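Local coordinates for protein kynurenine formamidase (Bacillus anthracis, PDB 4CO9) that hydrolyses N-formyl-L-kynurenine to L-kynurenine and formate with two zinc ions per subunit, in the kynurenine pathway of tryptophan degradation, at residues T82-V87 / D180-G185; K95-K100 / H128-I133; L111-H116 / V147-V152; Y187-L192 / A206-I211. All blocks are in the same frame, centred on the assembly; numbering follows the deposited sequence. Where two conformers were deposited one is given.

Interaction 1: residues T82-V87 / D180-G185; sequences TRIIDV and DHVADG
Ile84 and Gly185 are joined by a reciprocal pair of backbone hydrogen bonds: Ile84 N to Gly185 O at 2.8 Å, nearly straight at 161°, and Gly185 N back to Ile84 O at 3.1 Å. Next to this pair a water bridges Asp86 N and Asp184 OD2, accepting from the former and donating to the latter at 2.7 Å. The carboxylates of Asp86 and Asp184 do not touch; Asp86 OD1 is hydrogen-bonded to Ser88 OG, and Arg112 NH1 makes salt bridges to Asp86 OD2 and Asp184 OD1, a positive charge that probably offsets the repulsion between the two acids. This is the antiparallel entry of a strand into the mixed central sheet: the loop after strand 172-175 swings in at a steep angle and begins strand 185-190 beside strand 81-86. Gly185 has phi 136° and psi -158°, backbone angles open to glycine because it lacks a CB. Its carbonyl O also receives a CA-H contact from Arg83 CA at 3.4 Å, while Arg83 NE makes a salt bridge with Asp186. Earlier in the loop, Val182 CG2 meets Ile84 CD1 at 4.1 Å, the two side chains crossing at about a right angle. Ile208 of strand 207-210 packs on both.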
loop_
_atom_site.group_PDB
_atom_site.type_symbol
_atom_site.label_atom_id
_atom_site.label_comp_id
_atom_site.label_asym_id
_atom_site.label_seq_id
_atom_site.Cartn_x
_atom_site.Cartn_y
_atom_site.Cartn_z
ATOM N N THR C 82 14.592 10.708 -0.239
ATOM C CA THR C 82 15.289 9.641 0.457
ATOM C C THR C 82 16.678 9.517 -0.115
ATOM O O THR C 82 16.905 9.797 -1.291
ATOM C CB THR C 82 14.644 8.215 0.375
ATOM O OG1 THR C 82 15.239 7.344 1.350
ATOM C CG2 THR C 82 14.872 7.557 -0.964
ATOM N N ARG C 83 17.615 9.131 0.741
ATOM C CA ARG C 83 18.960 8.832 0.318
ATOM C C ARG C 83 19.205 7.346 0.494
ATOM O O ARG C 83 18.788 6.766 1.490
ATOM C CB ARG C 83 19.970 9.627 1.149
ATOM C CG ARG C 83 21.376 9.192 0.816
ATOM C CD ARG C 83 22.109 10.006 -0.236
ATOM N NE ARG C 83 21.912 11.453 -0.152
ATOM C CZ ARG C 83 22.673 12.273 0.562
ATOM N NH1 ARG C 83 23.691 11.806 1.276
ATOM N NH2 ARG C 83 22.424 13.578 0.548
ATOM N N ILE C 84 19.890 6.737 -0.469
ATOM C CA ILE C 84 20.265 5.336 -0.396
ATOM C C ILE C 84 21.788 5.191 -0.344
ATOM O O ILE C 84 22.498 5.794 -1.155
ATOM C CB ILE C 84 19.725 4.568 -1.609
ATOM C CG1 ILE C 84 18.202 4.779 -1.702
ATOM C CG2 ILE C 84 20.094 3.098 -1.527
ATOM C CD1 ILE C 84 17.528 3.980 -2.789
ATOM N N ILE C 85 22.270 4.405 0.615
ATOM C CA ILE C 85 23.700 4.198 0.821
ATOM C C ILE C 85 24.013 2.735 0.967
ATOM O O ILE C 85 23.151 1.926 1.331
ATOM C CB ILE C 85 24.258 4.955 2.055
ATOM C CG1 ILE C 85 23.615 4.473 3.345
ATOM C CG2 ILE C 85 24.082 6.462 1.878
ATOM C CD1 ILE C 85 24.217 5.072 4.603
ATOM N N ASP C 86 25.262 2.408 0.684
ATOM C CA ASP C 86 25.752 1.049 0.774
ATOM C C ASP C 86 26.458 0.815 2.105
ATOM O O ASP C 86 27.438 1.486 2.429
ATOM C CB ASP C 86 26.664 0.689 -0.390
ATOM C CG ASP C 86 26.889 -0.799 -0.495
ATOM O OD1 ASP C 86 27.712 -1.332 0.273
ATOM O OD2 ASP C 86 26.206 -1.444 -1.326
ATOM N N VAL C 87 25.967 -0.169 2.854
ATOM C CA VAL C 87 26.589 -0.597 4.105
ATOM C C VAL C 87 26.783 -2.116 4.089
ATOM O O VAL C 87 26.608 -2.788 5.097
ATOM C CB VAL C 87 25.782 -0.151 5.327
ATOM C CG1 VAL C 87 25.900 1.357 5.509
ATOM C CG2 VAL C 87 24.317 -0.547 5.202
ATOM N N ASP C 180 19.225 -4.231 -4.561
ATOM C CA ASP C 180 20.399 -4.637 -5.352
ATOM C C ASP C 180 20.356 -4.136 -6.807
ATOM O O ASP C 180 21.397 -3.987 -7.426
ATOM C CB ASP C 180 20.662 -6.140 -5.246
ATOM C CG ASP C 180 21.544 -6.499 -4.041
ATOM O OD1 ASP C 180 21.627 -5.711 -3.058
ATOM O OD2 ASP C 180 22.170 -7.577 -4.086
ATOM N N HIS C 181 19.168 -3.781 -7.295
ATOM C CA HIS C 181 18.998 -3.282 -8.650
ATOM C C HIS C 181 18.983 -1.749 -8.740
ATOM O O HIS C 181 18.730 -1.210 -9.797
ATOM C CB HIS C 181 17.732 -3.857 -9.287
ATOM C CG HIS C 181 16.463 -3.460 -8.595
ATOM N ND1 HIS C 181 16.089 -3.976 -7.372
ATOM C CD2 HIS C 181 15.479 -2.601 -8.955
ATOM C CE1 HIS C 181 14.944 -3.438 -6.998
ATOM N NE2 HIS C 181 14.546 -2.607 -7.945
ATOM N N VAL C 182 19.255 -1.052 -7.642
ATOM C CA VAL C 182 19.259 0.403 -7.657
ATOM C C VAL C 182 20.582 0.964 -7.152
ATOM O O VAL C 182 21.222 0.421 -6.248
ATOM C CB VAL C 182 18.074 1.006 -6.856
ATOM C CG1 VAL C 182 16.763 0.384 -7.304
ATOM C CG2 VAL C 182 18.265 0.836 -5.364
ATOM N N ALA C 183 20.971 2.082 -7.738
ATOM C CA ALA C 183 22.227 2.723 -7.403
ATOM C C ALA C 183 22.069 3.575 -6.161
ATOM O O ALA C 183 20.955 4.023 -5.823
ATOM C CB ALA C 183 22.690 3.581 -8.575
ATOM N N ASP C 184 23.192 3.835 -5.493
ATOM C CA ASP C 184 23.220 4.781 -4.390
ATOM C C ASP C 184 22.799 6.150 -4.873
ATOM O O ASP C 184 22.977 6.486 -6.044
ATOM C CB ASP C 184 24.626 4.901 -3.801
ATOM C CG ASP C 184 25.087 3.648 -3.104
ATOM O OD1 ASP C 184 24.257 2.800 -2.724
ATOM O OD2 ASP C 184 26.306 3.534 -2.872
ATOM N N GLY C 185 22.267 6.962 -3.972
ATOM C CA GLY C 185 21.963 8.335 -4.309
ATOM C C GLY C 185 20.622 8.795 -3.802
ATOM O O GLY C 185 20.061 8.222 -2.858
HETATM O O HOH W 1 27.059 4.488 -0.443
#

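Interaction 2: residues K95-K100 / H128-I133; sequences KKELEK and HLRADI
Lys95, in the first turn of the short helix 95-98, lies with its CA 4.9 Å from Ile133 CA, beside the type I turn that runs from Arg130 to Ile133. Its backbone N gives a nearly straight hydrogen bond (171°) to Asp132 OD1 at 2.9 Å, reaching that oxygen from above the carboxylate plane. Asp132 CG sits between its own backbone N and carbonyl carbon (chi1 72°), which turns the carboxylate to the start of the helix. The other oxygen, OD2, accepts a hydrogen bond from a water that accepts in turn from Lys96 N and from Arg130 NH2. Arg130 bends at chi3 (-60°) and forms a salt bridge with Glu97, NH2 to OE1 at 2.8 Å on the syn lone pair; a weak second bond joins NH1 to the same oxygen. The carboxylate and guanidinium planes stand nearly perpendicular, so a single oxygen serves both nitrogens instead of a paired, coplanar bridge. Glu97 OE1 also accepts from Gly94 N, and Arg130 NH1 donates to Ser92 OG. Beneath these polar groups Leu98 CD1 rests on Ile133 CG1 at 3.6 Å. Leu98 continues onto Ile93 of strand 92-93 and onto Phe136 and Leu137 of helix 133-140, while Ile133 leans on Leu166 of helix 161-168. The contact thus docks helix 95-98 on the turn after strand 128-129 and on the start of helix 133-140.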
loop_
_atom_site.group_PDB
_atom_site.type_symbol
_atom_site.label_atom_id
_atom_site.label_comp_id
_atom_site.label_asym_id
_atom_site.label_seq_id
_atom_site.Cartn_x
_atom_site.Cartn_y
_atom_site.Cartn_z
ATOM N N LYS C 95 26.587 4.426 14.685
ATOM C CA LYS C 95 27.112 5.773 14.473
ATOM C C LYS C 95 28.447 5.737 13.745
ATOM O O LYS C 95 28.647 6.464 12.777
ATOM C CB LYS C 95 27.267 6.498 15.811
ATOM C CG LYS C 95 27.982 7.839 15.740
ATOM C CD LYS C 95 27.772 8.636 17.016
ATOM C CE LYS C 95 28.705 9.835 17.122
ATOM N NZ LYS C 95 28.663 10.721 15.928
ATOM N N LYS C 96 29.347 4.873 14.203
ATOM C CA LYS C 96 30.694 4.802 13.648
ATOM C C LYS C 96 30.683 4.591 12.138
ATOM O O LYS C 96 31.428 5.241 11.413
ATOM C CB LYS C 96 31.504 3.689 14.320
ATOM C CG LYS C 96 32.920 3.553 13.782
ATOM C CD LYS C 96 33.757 2.588 14.601
ATOM C CE LYS C 96 35.111 2.371 13.942
ATOM N NZ LYS C 96 35.984 1.479 14.744
ATOM N N GLU C 97 29.833 3.694 11.667
ATOM C CA GLU C 97 29.780 3.352 10.249
ATOM C C GLU C 97 29.091 4.420 9.403
ATOM O O GLU C 97 29.381 4.536 8.213
ATOM C CB GLU C 97 29.080 2.005 10.034
ATOM C CG GLU C 97 29.880 0.805 10.518
ATOM C CD GLU C 97 29.889 0.640 12.031
ATOM O OE1 GLU C 97 28.980 1.151 12.725
ATOM O OE2 GLU C 97 30.798 -0.039 12.534
ATOM N N LEU C 98 28.180 5.185 9.998
ATOM C CA LEU C 98 27.428 6.197 9.254
ATOM C C LEU C 98 28.108 7.569 9.238
ATOM O O LEU C 98 27.743 8.430 8.432
ATOM C CB LEU C 98 26.016 6.335 9.814
ATOM C CG LEU C 98 25.116 5.101 9.688
ATOM C CD1 LEU C 98 23.692 5.499 10.023
ATOM C CD2 LEU C 98 25.174 4.474 8.299
ATOM N N GLU C 99 29.100 7.769 10.105
ATOM C CA GLU C 99 29.843 9.037 10.152
ATOM C C GLU C 99 30.547 9.344 8.828
ATOM O O GLU C 99 30.715 10.499 8.491
ATOM C CB GLU C 99 30.865 9.028 11.297
ATOM C CG GLU C 99 30.264 9.365 12.658
ATOM C CD GLU C 99 31.263 9.278 13.807
ATOM O OE1 GLU C 99 32.339 8.648 13.658
ATOM O OE2 GLU C 99 30.964 9.858 14.869
ATOM N N LYS C 100 30.940 8.320 8.075
ATOM C CA LYS C 100 31.621 8.533 6.791
ATOM C C LYS C 100 30.707 9.043 5.667
ATOM O O LYS C 100 31.187 9.415 4.597
ATOM C CB LYS C 100 32.347 7.268 6.308
ATOM C CG LYS C 100 31.475 6.180 5.725
ATOM C CD LYS C 100 32.301 5.112 5.018
ATOM C CE LYS C 100 31.465 4.376 3.990
ATOM N NZ LYS C 100 32.213 3.303 3.283
ATOM N N HIS C 128 22.568 -6.105 11.995
ATOM C CA HIS C 128 21.590 -5.326 12.742
ATOM C C HIS C 128 22.074 -3.886 12.866
ATOM O O HIS C 128 23.219 -3.589 12.547
ATOM C CB HIS C 128 21.354 -5.939 14.115
ATOM C CG HIS C 128 22.589 -6.030 14.954
ATOM N ND1 HIS C 128 23.493 -7.063 14.833
ATOM C CD2 HIS C 128 23.067 -5.219 15.926
ATOM C CE1 HIS C 128 24.469 -6.893 15.709
ATOM N NE2 HIS C 128 24.240 -5.777 16.375
ATOM N N LEU C 129 21.191 -3.015 13.332
ATOM C CA LEU C 129 21.522 -1.637 13.645
ATOM C C LEU C 129 21.778 -1.515 15.143
ATOM O O LEU C 129 21.035 -2.067 15.952
ATOM C CB LEU C 129 20.371 -0.708 13.261
ATOM C CG LEU C 129 19.804 -0.904 11.855
ATOM C CD1 LEU C 129 18.785 0.183 11.570
ATOM C CD2 LEU C 129 20.909 -0.902 10.803
ATOM N N ARG C 130 22.840 -0.818 15.511
ATOM C CA ARG C 130 23.154 -0.618 16.919
ATOM C C ARG C 130 22.379 0.576 17.446
ATOM O O ARG C 130 22.099 1.513 16.703
ATOM C CB ARG C 130 24.663 -0.442 17.101
ATOM C CG ARG C 130 25.467 -1.643 16.624
ATOM C CD ARG C 130 26.862 -1.668 17.219
ATOM N NE ARG C 130 27.625 -0.477 16.853
ATOM C CZ ARG C 130 28.237 -0.299 15.686
ATOM N NH1 ARG C 130 28.194 -1.225 14.737
ATOM N NH2 ARG C 130 28.900 0.831 15.464
ATOM N N ALA C 131 22.060 0.558 18.737
ATOM C CA ALA C 131 21.213 1.591 19.348
ATOM C C ALA C 131 21.709 3.025 19.157
ATOM O O ALA C 131 20.907 3.947 18.984
ATOM C CB ALA C 131 21.022 1.315 20.833
ATOM N N ASP C 132 23.020 3.220 19.169
ATOM C CA ASP C 132 23.576 4.578 19.025
ATOM C C ASP C 132 23.318 5.217 17.652
ATOM O O ASP C 132 23.622 6.391 17.438
ATOM C CB ASP C 132 25.073 4.609 19.385
ATOM C CG ASP C 132 25.979 3.941 18.343
ATOM O OD1 ASP C 132 25.529 3.515 17.259
ATOM O OD2 ASP C 132 27.196 3.869 18.616
ATOM N N ILE C 133 22.791 4.434 16.715
ATOM C CA ILE C 133 22.391 4.969 15.429
ATOM C C ILE C 133 21.240 5.979 15.574
ATOM O O ILE C 133 21.143 6.922 14.794
ATOM C CB ILE C 133 22.003 3.818 14.472
ATOM C CG1 ILE C 133 22.196 4.224 13.022
ATOM C CG2 ILE C 133 20.560 3.376 14.703
ATOM C CD1 ILE C 133 21.983 3.077 12.059
HETATM O O HOH W 2 29.051 3.423 16.733
#

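Interaction 3: residues L111-H116 / V147-V152; sequences LRTSSH and VDVPSV
Asp148 drives its carboxylate into the turn that follows strand 108-112 and binds three donors there. Its OD1 accepts from Thr113 OG1 at 2.7 Å and from Thr113 N at 3.0 Å, the two arriving from opposite faces of the carboxylate plane. Its OD2 uses the syn lone pair for Ser114 N at 2.9 Å. These bonds hold the buried acid against rotation and satisfy both of its oxygens. Thr113 OG1, folded back over its own main chain (chi1 72°), also accepts from Ser115 N at 3.1 Å, closing an ST turn. Here two parallel neighbours of the central sheet, 108-112 and 144-147, come to their C-terminal ends: Leu111 pairs with Val147, Asp148 N makes a weak bond to Leu111 O, and Leu111 CD1 meets Val147 CG1 at 4.1 Å. Beyond the pairing a water donates to Asp148 O and accepts from His116 N at 2.7 Å, while Val149 CG1 packs near Thr113 OG1. In the next shell Ser114 OG is tied to Asp180, His116 NE2 to Glu121 O, Arg112 NH2 to Val182 O and Arg112 NE to Leu179 O. Val147 leans on Glu175, a ligand of both zinc ions, and its side chain lies about 7 Å from a bound zinc.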
loop_
_atom_site.group_PDB
_atom_site.type_symbol
_atom_site.label_atom_id
_atom_site.label_comp_id
_atom_site.label_asym_id
_atom_site.label_seq_id
_atom_site.Cartn_x
_atom_site.Cartn_y
_atom_site.Cartn_z
ATOM N N LEU C 111 19.263 1.660 3.741
ATOM C CA LEU C 111 20.543 0.993 3.898
ATOM C C LEU C 111 20.581 -0.298 3.092
ATOM O O LEU C 111 19.801 -1.217 3.350
ATOM C CB LEU C 111 20.787 0.680 5.376
ATOM C CG LEU C 111 20.647 1.811 6.384
ATOM C CD1 LEU C 111 20.977 1.321 7.789
ATOM C CD2 LEU C 111 21.559 2.966 6.019
ATOM N N ARG C 112 21.476 -0.354 2.103
ATOM C CA ARG C 112 21.735 -1.574 1.360
ATOM C C ARG C 112 22.823 -2.384 2.065
ATOM O O ARG C 112 23.997 -2.015 2.027
ATOM C CB ARG C 112 22.180 -1.278 -0.086
ATOM C CG ARG C 112 22.163 -2.516 -0.973
ATOM C CD ARG C 112 22.882 -2.372 -2.320
ATOM N NE ARG C 112 22.354 -1.282 -3.142
ATOM C CZ ARG C 112 22.817 -0.038 -3.110
ATOM N NH1 ARG C 112 23.856 0.286 -2.331
ATOM N NH2 ARG C 112 22.253 0.885 -3.864
ATOM N N THR C 113 22.424 -3.453 2.744
ATOM C CA THR C 113 23.385 -4.382 3.340
ATOM C C THR C 113 23.812 -5.431 2.326
ATOM O O THR C 113 24.897 -5.979 2.437
ATOM C CB THR C 113 22.822 -5.118 4.578
ATOM O OG1 THR C 113 21.845 -6.078 4.167
ATOM C CG2 THR C 113 22.222 -4.149 5.585
ATOM N N SER C 114 22.948 -5.709 1.352
ATOM C CA SER C 114 23.143 -6.787 0.387
ATOM C C SER C 114 23.487 -8.100 1.075
ATOM O O SER C 114 24.229 -8.913 0.528
ATOM C CB SER C 114 24.234 -6.426 -0.630
ATOM O OG SER C 114 23.900 -5.229 -1.331
ATOM N N SER C 115 22.963 -8.297 2.282
ATOM C CA SER C 115 23.345 -9.449 3.102
ATOM C C SER C 115 22.527 -10.690 2.767
ATOM O O SER C 115 23.017 -11.811 2.902
ATOM C CB SER C 115 23.246 -9.128 4.571
ATOM O OG SER C 115 23.544 -10.277 5.346
ATOM N N HIS C 116 21.284 -10.502 2.333
ATOM C CA HIS C 116 20.394 -11.635 2.117
ATOM C C HIS C 116 19.835 -11.605 0.695
ATOM O O HIS C 116 20.388 -12.250 -0.197
ATOM C CB HIS C 116 19.291 -11.667 3.184
ATOM C CG HIS C 116 18.411 -12.875 3.099
ATOM N ND1 HIS C 116 18.890 -14.161 3.253
ATOM C CD2 HIS C 116 17.080 -12.993 2.883
ATOM C CE1 HIS C 116 17.892 -15.017 3.122
ATOM N NE2 HIS C 116 16.785 -14.334 2.891
ATOM N N VAL C 147 15.764 -0.872 5.719
ATOM C CA VAL C 147 16.791 -1.882 5.538
ATOM C C VAL C 147 16.347 -2.982 4.571
ATOM O O VAL C 147 15.150 -3.285 4.470
ATOM C CB VAL C 147 17.225 -2.511 6.884
ATOM C CG1 VAL C 147 17.905 -1.466 7.744
ATOM C CG2 VAL C 147 16.048 -3.130 7.621
ATOM N N ASP C 148 17.312 -3.579 3.871
ATOM C CA ASP C 148 17.014 -4.656 2.922
ATOM C C ASP C 148 17.064 -6.041 3.558
ATOM O O ASP C 148 17.393 -7.024 2.892
ATOM C CB ASP C 148 17.936 -4.578 1.700
ATOM C CG ASP C 148 19.406 -4.724 2.051
ATOM O OD1 ASP C 148 19.751 -4.719 3.252
ATOM O OD2 ASP C 148 20.228 -4.811 1.110
ATOM N N VAL C 149 16.723 -6.111 4.843
ATOM C CA VAL C 149 16.627 -7.356 5.600
ATOM C C VAL C 149 15.367 -7.292 6.489
ATOM O O VAL C 149 14.740 -6.241 6.590
ATOM C CB VAL C 149 17.886 -7.599 6.457
ATOM C CG1 VAL C 149 19.037 -8.053 5.578
ATOM C CG2 VAL C 149 18.266 -6.341 7.224
ATOM N N PRO C 150 14.965 -8.419 7.102
ATOM C CA PRO C 150 13.656 -8.438 7.800
ATOM C C PRO C 150 13.585 -7.678 9.106
ATOM O O PRO C 150 12.487 -7.465 9.614
ATOM C CB PRO C 150 13.426 -9.922 8.080
ATOM C CG PRO C 150 14.273 -10.637 7.097
ATOM C CD PRO C 150 15.485 -9.781 6.901
ATOM N N SER C 151 14.727 -7.303 9.665
ATOM C CA SER C 151 14.736 -6.654 10.955
ATOM C C SER C 151 15.869 -5.642 11.102
ATOM O O SER C 151 16.891 -5.733 10.418
ATOM C CB SER C 151 14.841 -7.693 12.060
ATOM O OG SER C 151 14.574 -7.098 13.325
ATOM N N VAL C 152 15.653 -4.678 11.989
ATOM C CA VAL C 152 16.718 -3.756 12.421
ATOM C C VAL C 152 17.462 -4.283 13.658
ATOM O O VAL C 152 18.491 -3.727 14.033
ATOM C CB VAL C 152 16.187 -2.335 12.705
ATOM C CG1 VAL C 152 15.614 -1.723 11.435
ATOM C CG2 VAL C 152 15.161 -2.334 13.832
HETATM O O HOH W 3 19.920 -8.177 1.864
#

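Interaction 4: residues Y187-L192 / A206-I211; sequences YELIAL and AVIRPI
Tyr187 and Ile208 make the tight end of this antiparallel strand pair. Ile208 CD1 lies over one face of the tyrosine ring in a CH-pi contact, 3.8 Å from the centroid and 20° off the ring normal. A chi1 of 57° swings the CG1 branch of Ile208 to the ring, while its other branch, CG2, meets Leu189 CD1 at 3.7 Å. Pro210 CB touches the CD2-CE2 side of the ring at 4.1 Å, and the phenol OH is hydrogen-bonded to Ala183 O. Between the strands run two reciprocal pairs of backbone bonds, Glu188 with Arg209 and Ile190 with Val207, the straightest being Ile190 N to Val207 O at 2.9 Å and 173°. On the Ile190 face, Ile190 and Val207 lie side by side, CB to CG2 at 3.8 Å, and continue into the second subunit, where Ile190 packs on its own counterpart and Val207 on Leu192 of that subunit. Farther along this same face the packing gives way: Glu188 and Arg209 are partly exposed, and Glu188 OE2 is 5.8 Å from Arg209 NH2 in one of two Glu188 conformers, so the separation is uncertain. The chain terminus is looser too, with Ile211 exposed and its CG2 resting on Tyr187 N at 3.6 Å. The antiparallel pair is therefore held by backbone bonds and apolar side chains, with any attraction between Glu188 and Arg209 perhaps minor, and its hydrophobic patch of Ile190 and Val207 serves the homodimer interface.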
loop_
_atom_site.group_PDB
_atom_site.type_symbol
_atom_site.label_atom_id
_atom_site.label_comp_id
_atom_site.label_asym_id
_atom_site.label_seq_id
_atom_site.Cartn_x
_atom_site.Cartn_y
_atom_site.Cartn_z
ATOM N N TYR C 187 16.610 9.918 -4.172
ATOM C CA TYR C 187 15.382 9.517 -4.800
ATOM C C TYR C 187 14.228 10.152 -4.064
ATOM O O TYR C 187 14.401 10.732 -2.986
ATOM C CB TYR C 187 15.221 8.002 -4.704
ATOM C CG TYR C 187 16.265 7.195 -5.413
ATOM C CD1 TYR C 187 17.509 6.948 -4.824
ATOM C CD2 TYR C 187 16.005 6.634 -6.655
ATOM C CE1 TYR C 187 18.456 6.178 -5.471
ATOM C CE2 TYR C 187 16.945 5.876 -7.312
ATOM C CZ TYR C 187 18.162 5.642 -6.719
ATOM O OH TYR C 187 19.093 4.896 -7.397
ATOM N N GLU C 188 13.046 10.036 -4.649
ATOM C CA GLU C 188 11.809 10.213 -3.916
ATOM C C GLU C 188 11.305 8.820 -3.571
ATOM O O GLU C 188 11.351 7.924 -4.410
ATOM C CB GLU C 188 10.795 10.994 -4.752
ATOM C CG GLU C 188 11.155 12.474 -4.884
ATOM C CD GLU C 188 10.609 13.324 -3.760
ATOM O OE1 GLU C 188 10.105 12.758 -2.791
ATOM O OE2 GLU C 188 10.730 14.564 -3.811
ATOM N N LEU C 189 10.892 8.628 -2.320
ATOM C CA LEU C 189 10.395 7.331 -1.831
ATOM C C LEU C 189 8.896 7.421 -1.592
ATOM O O LEU C 189 8.395 8.449 -1.147
ATOM C CB LEU C 189 11.062 6.958 -0.503
ATOM C CG LEU C 189 10.557 5.728 0.269
ATOM C CD1 LEU C 189 10.794 4.432 -0.491
ATOM C CD2 LEU C 189 11.238 5.657 1.634
ATOM N N ILE C 190 8.194 6.336 -1.900
ATOM C CA ILE C 190 6.830 6.114 -1.428
ATOM C C ILE C 190 6.803 4.739 -0.766
ATOM O O ILE C 190 7.199 3.740 -1.376
ATOM C CB ILE C 190 5.809 6.117 -2.575
ATOM C CG1 ILE C 190 5.858 7.454 -3.341
ATOM C CG2 ILE C 190 4.405 5.866 -2.033
ATOM C CD1 ILE C 190 5.110 7.420 -4.654
ATOM N N ALA C 191 6.315 4.682 0.468
ATOM C CA ALA C 191 6.202 3.411 1.183
ATOM C C ALA C 191 5.090 3.461 2.229
ATOM O O ALA C 191 5.339 3.382 3.427
ATOM C CB ALA C 191 7.531 3.050 1.816
ATOM N N LEU C 192 3.853 3.604 1.758
ATOM C CA LEU C 192 2.737 3.964 2.625
ATOM C C LEU C 192 2.091 2.755 3.288
ATOM O O LEU C 192 1.766 1.784 2.607
ATOM C CB LEU C 192 1.664 4.708 1.823
ATOM C CG LEU C 192 1.960 6.172 1.494
ATOM C CD1 LEU C 192 1.172 6.602 0.271
ATOM C CD2 LEU C 192 1.635 7.061 2.683
ATOM N N ALA C 206 6.689 -0.324 -1.643
ATOM C CA ALA C 206 7.754 0.645 -1.661
ATOM C C ALA C 206 8.263 0.814 -3.079
ATOM O O ALA C 206 8.616 -0.167 -3.748
ATOM C CB ALA C 206 8.880 0.225 -0.729
ATOM N N VAL C 207 8.280 2.067 -3.533
ATOM C CA VAL C 207 8.843 2.434 -4.823
ATOM C C VAL C 207 9.692 3.692 -4.677
ATOM O O VAL C 207 9.486 4.489 -3.762
ATOM C CB VAL C 207 7.743 2.696 -5.884
ATOM C CG1 VAL C 207 6.868 1.474 -6.070
ATOM C CG2 VAL C 207 6.883 3.895 -5.501
ATOM N N ILE C 208 10.604 3.894 -5.628
ATOM C CA ILE C 208 11.463 5.083 -5.647
ATOM C C ILE C 208 11.621 5.648 -7.057
ATOM O O ILE C 208 11.551 4.908 -8.040
ATOM C CB ILE C 208 12.880 4.794 -5.076
ATOM C CG1 ILE C 208 13.572 3.647 -5.836
ATOM C CG2 ILE C 208 12.785 4.501 -3.590
ATOM C CD1 ILE C 208 15.004 3.373 -5.398
ATOM N N ARG C 209 11.838 6.959 -7.128
ATOM C CA ARG C 209 12.092 7.643 -8.376
ATOM C C ARG C 209 13.346 8.508 -8.216
ATOM O O ARG C 209 13.430 9.295 -7.272
ATOM C CB ARG C 209 10.905 8.535 -8.709
ATOM C CG ARG C 209 11.021 9.275 -10.018
ATOM C CD ARG C 209 9.722 9.970 -10.370
ATOM N NE ARG C 209 9.396 11.035 -9.449
ATOM C CZ ARG C 209 8.296 11.778 -9.531
ATOM N NH1 ARG C 209 7.390 11.547 -10.474
ATOM N NH2 ARG C 209 8.088 12.745 -8.653
ATOM N N PRO C 210 14.307 8.382 -9.145
ATOM C CA PRO C 210 15.544 9.172 -9.014
ATOM C C PRO C 210 15.257 10.665 -9.090
ATOM O O PRO C 210 14.396 11.070 -9.863
ATOM C CB PRO C 210 16.415 8.698 -10.179
ATOM C CG PRO C 210 15.576 7.807 -11.019
ATOM C CD PRO C 210 14.314 7.475 -10.305
ATOM N N ILE C 211 15.921 11.474 -8.265
ATOM C CA ILE C 211 15.647 12.926 -8.265
ATOM C C ILE C 211 16.168 13.600 -9.534
ATOM O O ILE C 211 15.645 14.655 -9.909
ATOM C CB ILE C 211 16.242 13.729 -7.082
ATOM C CG1 ILE C 211 17.749 14.013 -7.277
ATOM C CG2 ILE C 211 15.924 13.098 -5.739
ATOM C CD1 ILE C 211 18.624 12.821 -7.605
ATOM O OXT ILE C 211 17.120 13.134 -10.183
#

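Overall arrangement
From the N terminus, segment 82-87 comes first, and interaction 1 closes the longest loop when 180-185 returns to it. Within that loop lie interactions 2 and 3, which cross: their segments alternate as 95-100, 111-116, 128-133 and 147-152. Interaction 2 ties the outer helix 95-98 to the approach of helix 133-140, whereas interaction 3 joins parallel strands of the central sheet near the zinc site; Leu129 links them by packing on Leu111 and bonding to Val152. Arg112 connects interactions 1 and 3. Interaction 4 follows in series, extending the sheet from strand 185-190 to 207-210 and meeting interaction 1 through Thr82, Ile84, Tyr187 and Ile208. Interactions 2 and 4 do not touch.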